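Local atomic coordinates of Tle cognate immunity protein 4 C-terminal domain-containing protein (PDB entry 4R1D), a protein that probably serves as the periplasmic immunity protein Tli4, binding the type VI secretion lipase effector Tle4 and so protecting the bacterium from its own toxin. Residues R131-R136 / A152-D157; G75-G80 / T100-W105; T8-R13 / G146-H151. All coordinates share one frame; numbering follows the deposited sequence. Where two conformers were deposited one is given.

How the interactions relate
From the N terminus, segment 8-13, with strand 7-11 and the glycine after it, meets its partner only after 132 intervening residues: interaction 3 closes when strand 146-149 arrives. Within that long loop lies interaction 2, where the turn 75-78 meets the loop after strand 92-100. The chain then runs through helix 119-132 into strand 133-135, which pairs with strand 152-155 in interaction 1; the segments of interactions 1 and 3 alternate, so these two cross. Interactions 1 and 2 touch through backbone bonds of K102 with L133 and S135, while I154 N bonds F147 O between interactions 1 and 3. Strands 133-135, 152-155 and 146-149 thus bridge the N- and C-terminal family regions.

Interaction 1: R131-R136 / A152-D157; sequences RNLRSR and AYIAGD
R134 and Y153 form the hydrogen-bonded antiparallel pair at the middle of two short strands, 133-135 and 152-155, whose axes come within 4.6 Å. R134 N reaches Y153 O at 2.9 Å, and Y153 N returns to R134 O at 2.8 Å. Two residues back from R134, where helix 119-132 gives way to the strand, A155 N binds N132 O at 2.8 Å in an almost straight bond (175°). L133 with I154 and S135 with A152 flank the R134-Y153 pair as non-hydrogen-bonded pairs.

On the face carrying R134 and Y153, the arginine lays its CB over the tyrosine ring, a CH-pi contact 3.8 Å from the ring centroid, and CG then touches A155 CB. With a bend at chi2 (-86°) the chain runs on past A155, whose CB lies over one face of the guanidinium. The tyrosine hydroxyl bonds E144. On the face carrying L133 and I154 the contacts are apolar: L133 CD1 meets I154 CG1 and A152 CB. Beyond the strand end, R136 extends straight from CG to NE, which donates to A152 O at 3.0 Å. The oxygen lies in the guanidinium plane, yet NE stands 51° out of the carbonyl plane. The other guanidinium nitrogens bond the backbone oxygens of I149 and E140.

R136 therefore spends all three guanidinium nitrogens on main-chain carbonyls, a buried charge spread over neutral acceptors that ties the end of strand 133-135 to both later strands of this small sheet.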
loop_
_atom_site.group_PDB
_atom_site.type_symbol
_atom_site.label_atom_id
_atom_site.label_comp_id
_atom_site.label_asym_id
_atom_site.label_seq_id
_atom_site.Cartn_x
_atom_site.Cartn_y
_atom_site.Cartn_z
ATOM N N ARG B 131 -8.565 -11.230 32.627
ATOM C CA ARG B 131 -9.657 -11.801 33.415
ATOM C C ARG B 131 -10.672 -12.532 32.546
ATOM O O ARG B 131 -11.223 -13.547 32.963
ATOM C CB ARG B 131 -10.394 -10.721 34.216
ATOM C CG ARG B 131 -9.585 -10.105 35.343
ATOM C CD ARG B 131 -10.468 -9.285 36.283
ATOM N NE ARG B 131 -11.066 -8.121 35.633
ATOM C CZ ARG B 131 -10.493 -6.922 35.573
ATOM N NH1 ARG B 131 -9.301 -6.726 36.120
ATOM N NH2 ARG B 131 -11.114 -5.919 34.963
ATOM N N ASN B 132 -10.915 -12.012 31.341
ATOM C CA ASN B 132 -12.027 -12.473 30.514
ATOM C C ASN B 132 -11.690 -13.541 29.466
ATOM O O ASN B 132 -12.596 -14.084 28.833
ATOM C CB ASN B 132 -12.688 -11.287 29.796
ATOM C CG ASN B 132 -13.222 -10.224 30.757
ATOM O OD1 ASN B 132 -13.556 -10.506 31.912
ATOM N ND2 ASN B 132 -13.323 -8.996 30.267
ATOM N N LEU B 133 -10.410 -13.840 29.269
ATOM C CA LEU B 133 -10.031 -14.755 28.184
ATOM C C LEU B 133 -10.262 -16.217 28.585
ATOM O O LEU B 133 -9.505 -16.768 29.368
ATOM C CB LEU B 133 -8.577 -14.532 27.753
ATOM C CG LEU B 133 -8.178 -15.192 26.425
ATOM C CD1 LEU B 133 -9.121 -14.778 25.297
ATOM C CD2 LEU B 133 -6.732 -14.880 26.057
ATOM N N ARG B 134 -11.316 -16.825 28.042
ATOM C CA ARG B 134 -11.722 -18.177 28.434
ATOM C C ARG B 134 -11.376 -19.167 27.334
ATOM O O ARG B 134 -11.629 -18.908 26.164
ATOM C CB ARG B 134 -13.232 -18.234 28.667
ATOM C CG ARG B 134 -13.770 -17.250 29.691
ATOM C CD ARG B 134 -13.684 -17.783 31.115
ATOM N NE ARG B 134 -14.720 -17.189 31.959
ATOM C CZ ARG B 134 -14.561 -16.086 32.686
ATOM N NH1 ARG B 134 -13.399 -15.446 32.687
ATOM N NH2 ARG B 134 -15.567 -15.625 33.420
ATOM N N SER B 135 -10.813 -20.312 27.702
ATOM C CA SER B 135 -10.501 -21.334 26.705
ATOM C C SER B 135 -11.763 -22.053 26.198
ATOM O O SER B 135 -12.777 -22.143 26.913
ATOM C CB SER B 135 -9.527 -22.351 27.304
ATOM O OG SER B 135 -10.072 -22.875 28.508
ATOM N N ARG B 136 -11.698 -22.564 24.968
ATOM C CA ARG B 136 -12.734 -23.432 24.417
ATOM C C ARG B 136 -12.066 -24.401 23.440
ATOM O O ARG B 136 -10.990 -24.115 22.918
ATOM C CB ARG B 136 -13.838 -22.622 23.702
ATOM C CG ARG B 136 -13.408 -22.022 22.350
ATOM C CD ARG B 136 -14.483 -21.137 21.691
ATOM N NE ARG B 136 -13.910 -20.546 20.480
ATOM C CZ ARG B 136 -14.096 -21.012 19.246
ATOM N NH1 ARG B 136 -14.889 -22.050 19.031
ATOM N NH2 ARG B 136 -13.497 -20.423 18.217
ATOM N N ALA B 152 -10.401 -19.929 22.050
ATOM C CA ALA B 152 -10.873 -19.204 23.212
ATOM C C ALA B 152 -12.025 -18.267 22.893
ATOM O O ALA B 152 -12.487 -18.189 21.754
ATOM C CB ALA B 152 -9.714 -18.428 23.846
ATOM N N TYR B 153 -12.498 -17.570 23.919
ATOM C CA TYR B 153 -13.408 -16.461 23.707
ATOM C C TYR B 153 -13.241 -15.418 24.789
ATOM O O TYR B 153 -12.890 -15.725 25.923
ATOM C CB TYR B 153 -14.861 -16.922 23.630
ATOM C CG TYR B 153 -15.412 -17.516 24.910
ATOM C CD1 TYR B 153 -15.162 -18.843 25.253
ATOM C CD2 TYR B 153 -16.208 -16.756 25.753
ATOM C CE1 TYR B 153 -15.679 -19.386 26.421
ATOM C CE2 TYR B 153 -16.728 -17.289 26.914
ATOM C CZ TYR B 153 -16.463 -18.599 27.241
ATOM O OH TYR B 153 -16.996 -19.110 28.407
ATOM N N ILE B 154 -13.480 -14.171 24.420
ATOM C CA ILE B 154 -13.388 -13.082 25.367
ATOM C C ILE B 154 -14.757 -12.954 26.007
ATOM O O ILE B 154 -15.717 -12.529 25.367
ATOM C CB ILE B 154 -12.968 -11.787 24.652
ATOM C CG1 ILE B 154 -11.645 -12.016 23.922
ATOM C CG2 ILE B 154 -12.866 -10.634 25.660
ATOM C CD1 ILE B 154 -11.238 -10.904 22.969
ATOM N N ALA B 155 -14.863 -13.379 27.261
ATOM C CA ALA B 155 -16.165 -13.478 27.906
ATOM C C ALA B 155 -16.732 -12.103 28.255
ATOM O O ALA B 155 -15.990 -11.178 28.579
ATOM C CB ALA B 155 -16.069 -14.351 29.162
ATOM N N GLY B 156 -18.052 -11.979 28.180
ATOM C CA GLY B 156 -18.716 -10.748 28.548
ATOM C C GLY B 156 -19.537 -10.179 27.409
ATOM O O GLY B 156 -19.523 -10.694 26.287
ATOM N N ASP B 157 -20.273 -9.117 27.699
ATOM C CA ASP B 157 -21.083 -8.474 26.678
ATOM C C ASP B 157 -21.027 -6.964 26.830
ATOM O O ASP B 157 -21.935 -6.250 26.405
ATOM C CB ASP B 157 -22.526 -8.976 26.731
ATOM C CG ASP B 157 -23.130 -8.865 28.114
ATOM O OD1 ASP B 157 -22.574 -8.123 28.951
ATOM O OD2 ASP B 157 -24.166 -9.519 28.363
#

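Interaction 2: G75-G80 / T100-W105; sequences GNESVG and TSKPTW
E77 and K102 meet where the type I' turn from G75 to S78 leans its second central residue toward the loop that follows strand 92-100. The closer part of the contact centres on the lysine ammonium. K102 NZ donates to T100 OG1 at 2.7 Å, a bond inside one segment that folds the lysine back over its own loop; the bend at chi2 (-57°) starts that return. Against this end lies the aliphatic part of E77, with CG 3.7 Å from K102 NZ and 4.0 Å from T100 OG1. The glutamate chain passes the threonine at about a right angle. T100 itself is buried, its side chain also packing on V107 of strand 107-115.

The outer part is much looser. The carboxylate of E77 reaches only a long salt bridge, E77 OE1 to K102 NZ at 3.8 Å, and no hydrogen bond joins the two segments. Both E77 and N76 are exposed, and K102 was modelled in two conformers, so both its bond to T100 and the ion pair hold for one of them. N76 adds little more than its carbonyl, N76 O lying 4.0 Å from T100 OG1 and 4.3 Å from K102 CE, while its side chain packs on A130 and R131 of helix 119-132.

Each side also has bonds of its own. The turn closes through S78 N to G75 O at 3.0 Å, and S78 OG bonds Y98 O; the loop has S101 OG on T104 O at 2.8 Å, and K102 pairs through its backbone with L133 and S135. The contact thus brings a turn and a loop together without a hydrogen bond between them, and the threonine hydroxyl probably does more than the distant carboxylate to place the ammonium in this conformer.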
loop_
_atom_site.group_PDB
_atom_site.type_symbol
_atom_site.label_atom_id
_atom_site.label_comp_id
_atom_site.label_asym_id
_atom_site.label_seq_id
_atom_site.Cartn_x
_atom_site.Cartn_y
_atom_site.Cartn_z
ATOM N N GLY B 75 -1.822 -9.000 35.893
ATOM C CA GLY B 75 -2.498 -10.023 36.667
ATOM C C GLY B 75 -2.781 -11.229 35.787
ATOM O O GLY B 75 -2.625 -11.165 34.564
ATOM N N ASN B 76 -3.189 -12.331 36.409
ATOM C CA ASN B 76 -3.545 -13.539 35.675
ATOM C C ASN B 76 -2.451 -14.019 34.724
ATOM O O ASN B 76 -2.740 -14.522 33.637
ATOM C CB ASN B 76 -4.868 -13.325 34.934
ATOM C CG ASN B 76 -6.053 -13.281 35.879
ATOM O OD1 ASN B 76 -6.628 -12.218 36.137
ATOM N ND2 ASN B 76 -6.420 -14.443 36.413
ATOM N N GLU B 77 -1.202 -13.875 35.169
ATOM C CA GLU B 77 0.015 -14.206 34.406
ATOM C C GLU B 77 0.187 -13.494 33.063
ATOM O O GLU B 77 1.085 -13.824 32.298
ATOM C CB GLU B 77 0.240 -15.720 34.245
ATOM C CG GLU B 77 -1.002 -16.576 34.139
ATOM C CD GLU B 77 -1.527 -16.981 35.499
ATOM O OE1 GLU B 77 -2.722 -17.327 35.601
ATOM O OE2 GLU B 77 -0.736 -16.953 36.469
ATOM N N SER B 78 -0.657 -12.511 32.790
ATOM C CA SER B 78 -0.527 -11.745 31.559
ATOM C C SER B 78 0.460 -10.602 31.760
ATOM O O SER B 78 0.489 -9.987 32.828
ATOM C CB SER B 78 -1.893 -11.218 31.123
ATOM O OG SER B 78 -1.771 -10.406 29.971
ATOM N N VAL B 79 1.273 -10.321 30.739
ATOM C CA VAL B 79 2.260 -9.251 30.831
ATOM C C VAL B 79 2.292 -8.376 29.577
ATOM O O VAL B 79 1.839 -8.779 28.501
ATOM C CB VAL B 79 3.684 -9.807 31.068
ATOM C CG1 VAL B 79 3.733 -10.615 32.369
ATOM C CG2 VAL B 79 4.127 -10.660 29.888
ATOM N N GLY B 80 2.844 -7.181 29.720
ATOM C CA GLY B 80 3.035 -6.307 28.577
ATOM C C GLY B 80 4.422 -5.708 28.540
ATOM O O GLY B 80 4.997 -5.395 29.580
ATOM N N THR B 100 -2.972 -15.251 28.285
ATOM C CA THR B 100 -3.300 -16.667 28.197
ATOM C C THR B 100 -4.758 -16.929 28.542
ATOM O O THR B 100 -5.345 -16.236 29.358
ATOM C CB THR B 100 -2.414 -17.483 29.155
ATOM O OG1 THR B 100 -2.540 -16.952 30.480
ATOM C CG2 THR B 100 -0.966 -17.396 28.721
ATOM N N SER B 101 -5.343 -17.942 27.914
ATOM C CA SER B 101 -6.709 -18.332 28.224
ATOM C C SER B 101 -6.724 -19.196 29.483
ATOM O O SER B 101 -5.696 -19.770 29.861
ATOM C CB SER B 101 -7.300 -19.116 27.054
ATOM O OG SER B 101 -6.422 -20.167 26.682
ATOM N N LYS B 102 -7.886 -19.257 30.127
ATOM C CA LYS B 102 -8.088 -20.121 31.290
ATOM C C LYS B 102 -9.410 -20.858 31.137
ATOM O O LYS B 102 -10.355 -20.343 30.530
ATOM C CB LYS B 102 -8.107 -19.299 32.586
ATOM C CG LYS B 102 -6.919 -18.373 32.748
ATOM C CD LYS B 102 -5.607 -19.128 32.681
ATOM C CE LYS B 102 -4.458 -18.204 32.308
ATOM N NZ LYS B 102 -3.163 -18.928 32.211
ATOM N N PRO B 103 -9.503 -22.064 31.719
ATOM C CA PRO B 103 -8.442 -22.727 32.485
ATOM C C PRO B 103 -7.452 -23.507 31.627
ATOM O O PRO B 103 -6.367 -23.838 32.113
ATOM C CB PRO B 103 -9.220 -23.692 33.394
ATOM C CG PRO B 103 -10.466 -23.986 32.644
ATOM C CD PRO B 103 -10.820 -22.685 31.946
ATOM N N THR B 104 -7.817 -23.821 30.388
ATOM C CA THR B 104 -6.861 -24.447 29.488
ATOM C C THR B 104 -5.941 -23.382 28.900
ATOM O O THR B 104 -6.391 -22.405 28.308
ATOM C CB THR B 104 -7.538 -25.228 28.343
ATOM O OG1 THR B 104 -8.221 -26.369 28.876
ATOM C CG2 THR B 104 -6.493 -25.719 27.358
ATOM N N TRP B 105 -4.648 -23.596 29.063
ATOM C CA TRP B 105 -3.635 -22.637 28.651
ATOM C C TRP B 105 -3.493 -22.557 27.134
ATOM O O TRP B 105 -3.284 -23.568 26.466
ATOM C CB TRP B 105 -2.307 -23.052 29.281
ATOM C CG TRP B 105 -1.234 -22.019 29.268
ATOM C CD1 TRP B 105 -0.970 -21.099 30.240
ATOM C CD2 TRP B 105 -0.260 -21.818 28.246
ATOM N NE1 TRP B 105 0.112 -20.330 29.884
ATOM C CE2 TRP B 105 0.565 -20.753 28.661
ATOM C CE3 TRP B 105 -0.006 -22.433 27.017
ATOM C CZ2 TRP B 105 1.625 -20.291 27.895
ATOM C CZ3 TRP B 105 1.047 -21.973 26.256
ATOM C CH2 TRP B 105 1.853 -20.914 26.698
#

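Interaction 3: T8-R13 / G146-H151; sequences THCFGR and GFCIDH
G12 and C148 make a single antiparallel bridge, G12 N donating to C148 O at 3.0 Å and C148 N to G12 O at 2.9 Å, just after strand 7-11 ends and where strand 146-149 passes. The second bond is straight at its hydrogen (172°), although its donor stands above the carbonyl plane of G12.

G12 has positive phi and sets its CA over the F147 ring, toward its rim, 3.5 Å from the centroid, in a CH-pi contact. F147 CG is anti to the backbone N (chi1 -174°), which swings the ring across to the glycine. With no side chain, G12 brings its alpha carbon right onto the ring. R13 follows at once. Its chain bends at chi2 and spreads the guanidinium over the peptide between G146 and F147, with R13 NH1 3.3 Å from G146 CA. F147 N lies above the centre of that guanidinium plane, which is turned 57° from the phenyl ring. A water near the plane accepts from both R13 NH1 and G146 N, linking the two segments, while R13 NE has its salt bridge with E162 and NH1 also bonds G156 O. On the other side of the bridge, C10 CB packs on C148 SG at 3.7 Å.

This is an isolated beta bridge between two small antiparallel sheets, strand 7-11 belonging to one and strand 146-149 to the other. With R13 reaching across to E162 of strand 162-169, it forms a buried junction between the N- and C-terminal family regions of the Tli4 fold.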
loop_
_atom_site.group_PDB
_atom_site.type_symbol
_atom_site.label_atom_id
_atom_site.label_comp_id
_atom_site.label_asym_id
_atom_site.label_seq_id
_atom_site.Cartn_x
_atom_site.Cartn_y
_atom_site.Cartn_z
ATOM N N THR B 8 -20.404 -26.066 11.772
ATOM C CA THR B 8 -20.781 -24.768 12.329
ATOM C C THR B 8 -19.588 -24.168 13.069
ATOM O O THR B 8 -19.063 -24.774 14.006
ATOM C CB THR B 8 -21.986 -24.899 13.286
ATOM O OG1 THR B 8 -23.135 -25.352 12.555
ATOM C CG2 THR B 8 -22.291 -23.569 13.969
ATOM N N HIS B 9 -19.157 -22.984 12.633
ATOM C CA HIS B 9 -17.975 -22.330 13.171
ATOM C C HIS B 9 -18.376 -21.094 13.973
ATOM O O HIS B 9 -19.331 -20.402 13.626
ATOM C CB HIS B 9 -17.045 -21.878 12.033
ATOM C CG HIS B 9 -16.472 -23.002 11.229
ATOM N ND1 HIS B 9 -15.268 -23.597 11.535
ATOM C CD2 HIS B 9 -16.925 -23.621 10.114
ATOM C CE1 HIS B 9 -15.013 -24.549 10.657
ATOM N NE2 HIS B 9 -16.000 -24.582 9.780
ATOM N N CYS B 10 -17.637 -20.820 15.041
ATOM C CA CYS B 10 -17.814 -19.588 15.805
ATOM C C CYS B 10 -16.759 -18.588 15.375
ATOM O O CYS B 10 -15.568 -18.888 15.427
ATOM C CB CYS B 10 -17.603 -19.826 17.285
ATOM S SG CYS B 10 -18.702 -21.022 18.046
ATOM N N PHE B 11 -17.199 -17.406 14.957
ATOM C CA PHE B 11 -16.288 -16.302 14.669
ATOM C C PHE B 11 -16.832 -15.059 15.379
ATOM O O PHE B 11 -17.953 -14.626 15.114
ATOM C CB PHE B 11 -16.182 -16.047 13.161
ATOM C CG PHE B 11 -15.652 -17.220 12.373
ATOM C CD1 PHE B 11 -14.399 -17.759 12.647
ATOM C CD2 PHE B 11 -16.401 -17.763 11.339
ATOM C CE1 PHE B 11 -13.911 -18.838 11.911
ATOM C CE2 PHE B 11 -15.923 -18.839 10.594
ATOM C CZ PHE B 11 -14.675 -19.376 10.881
ATOM N N GLY B 12 -16.068 -14.514 16.314
ATOM C CA GLY B 12 -16.531 -13.337 17.036
ATOM C C GLY B 12 -17.846 -13.641 17.734
ATOM O O GLY B 12 -17.931 -14.616 18.490
ATOM N N ARG B 13 -18.874 -12.832 17.470
ATOM C CA ARG B 13 -20.180 -13.022 18.108
ATOM C C ARG B 13 -21.084 -13.928 17.290
ATOM O O ARG B 13 -22.224 -14.182 17.683
ATOM C CB ARG B 13 -20.899 -11.672 18.310
ATOM C CG ARG B 13 -20.086 -10.618 19.053
ATOM C CD ARG B 13 -20.093 -10.807 20.573
ATOM N NE ARG B 13 -19.050 -10.014 21.233
ATOM C CZ ARG B 13 -18.906 -9.909 22.553
ATOM N NH1 ARG B 13 -19.760 -10.528 23.364
ATOM N NH2 ARG B 13 -17.917 -9.184 23.066
ATOM N N GLY B 146 -19.831 -13.697 24.606
ATOM C CA GLY B 146 -18.429 -13.382 24.389
ATOM C C GLY B 146 -18.004 -13.442 22.935
ATOM O O GLY B 146 -18.766 -13.894 22.080
ATOM N N PHE B 147 -16.770 -13.008 22.683
ATOM C CA PHE B 147 -16.214 -12.888 21.342
ATOM C C PHE B 147 -15.235 -14.041 21.082
ATOM O O PHE B 147 -14.172 -14.109 21.690
ATOM C CB PHE B 147 -15.509 -11.531 21.239
ATOM C CG PHE B 147 -15.000 -11.203 19.861
ATOM C CD1 PHE B 147 -15.822 -10.583 18.930
ATOM C CD2 PHE B 147 -13.697 -11.492 19.508
ATOM C CE1 PHE B 147 -15.343 -10.272 17.664
ATOM C CE2 PHE B 147 -13.223 -11.188 18.251
ATOM C CZ PHE B 147 -14.042 -10.581 17.329
ATOM N N CYS B 148 -15.607 -14.954 20.193
ATOM C CA CYS B 148 -14.802 -16.142 19.946
ATOM C C CYS B 148 -13.609 -15.852 19.059
ATOM O O CYS B 148 -13.740 -15.185 18.043
ATOM C CB CYS B 148 -15.641 -17.250 19.316
ATOM S SG CYS B 148 -16.790 -18.069 20.478
ATOM N N ILE B 149 -12.456 -16.373 19.463
ATOM C CA ILE B 149 -11.243 -16.325 18.654
ATOM C C ILE B 149 -10.670 -17.750 18.615
ATOM O O ILE B 149 -11.327 -18.690 19.075
ATOM C CB ILE B 149 -10.230 -15.323 19.244
ATOM C CG1 ILE B 149 -9.750 -15.782 20.625
ATOM C CG2 ILE B 149 -10.871 -13.924 19.352
ATOM C CD1 ILE B 149 -8.653 -14.924 21.220
ATOM N N ASP B 150 -9.463 -17.925 18.076
ATOM C CA ASP B 150 -8.841 -19.247 18.062
ATOM C C ASP B 150 -8.740 -19.798 19.480
ATOM O O ASP B 150 -8.140 -19.165 20.343
ATOM C CB ASP B 150 -7.423 -19.186 17.501
ATOM C CG ASP B 150 -7.360 -18.507 16.164
ATOM O OD1 ASP B 150 -7.511 -19.197 15.134
ATOM O OD2 ASP B 150 -7.167 -17.283 16.146
ATOM N N HIS B 151 -9.321 -20.975 19.709
ATOM C CA HIS B 151 -9.130 -21.706 20.964
ATOM C C HIS B 151 -9.656 -21.008 22.217
ATOM O O HIS B 151 -9.387 -21.444 23.337
ATOM C CB HIS B 151 -7.650 -22.032 21.169
ATOM C CG HIS B 151 -7.040 -22.810 20.048
ATOM N ND1 HIS B 151 -7.233 -24.167 19.890
ATOM C CD2 HIS B 151 -6.233 -22.421 19.034
ATOM C CE1 HIS B 151 -6.572 -24.581 18.822
ATOM N NE2 HIS B 151 -5.961 -23.539 18.281
HETATM O O HOH W 1 -21.930 -12.747 22.885
#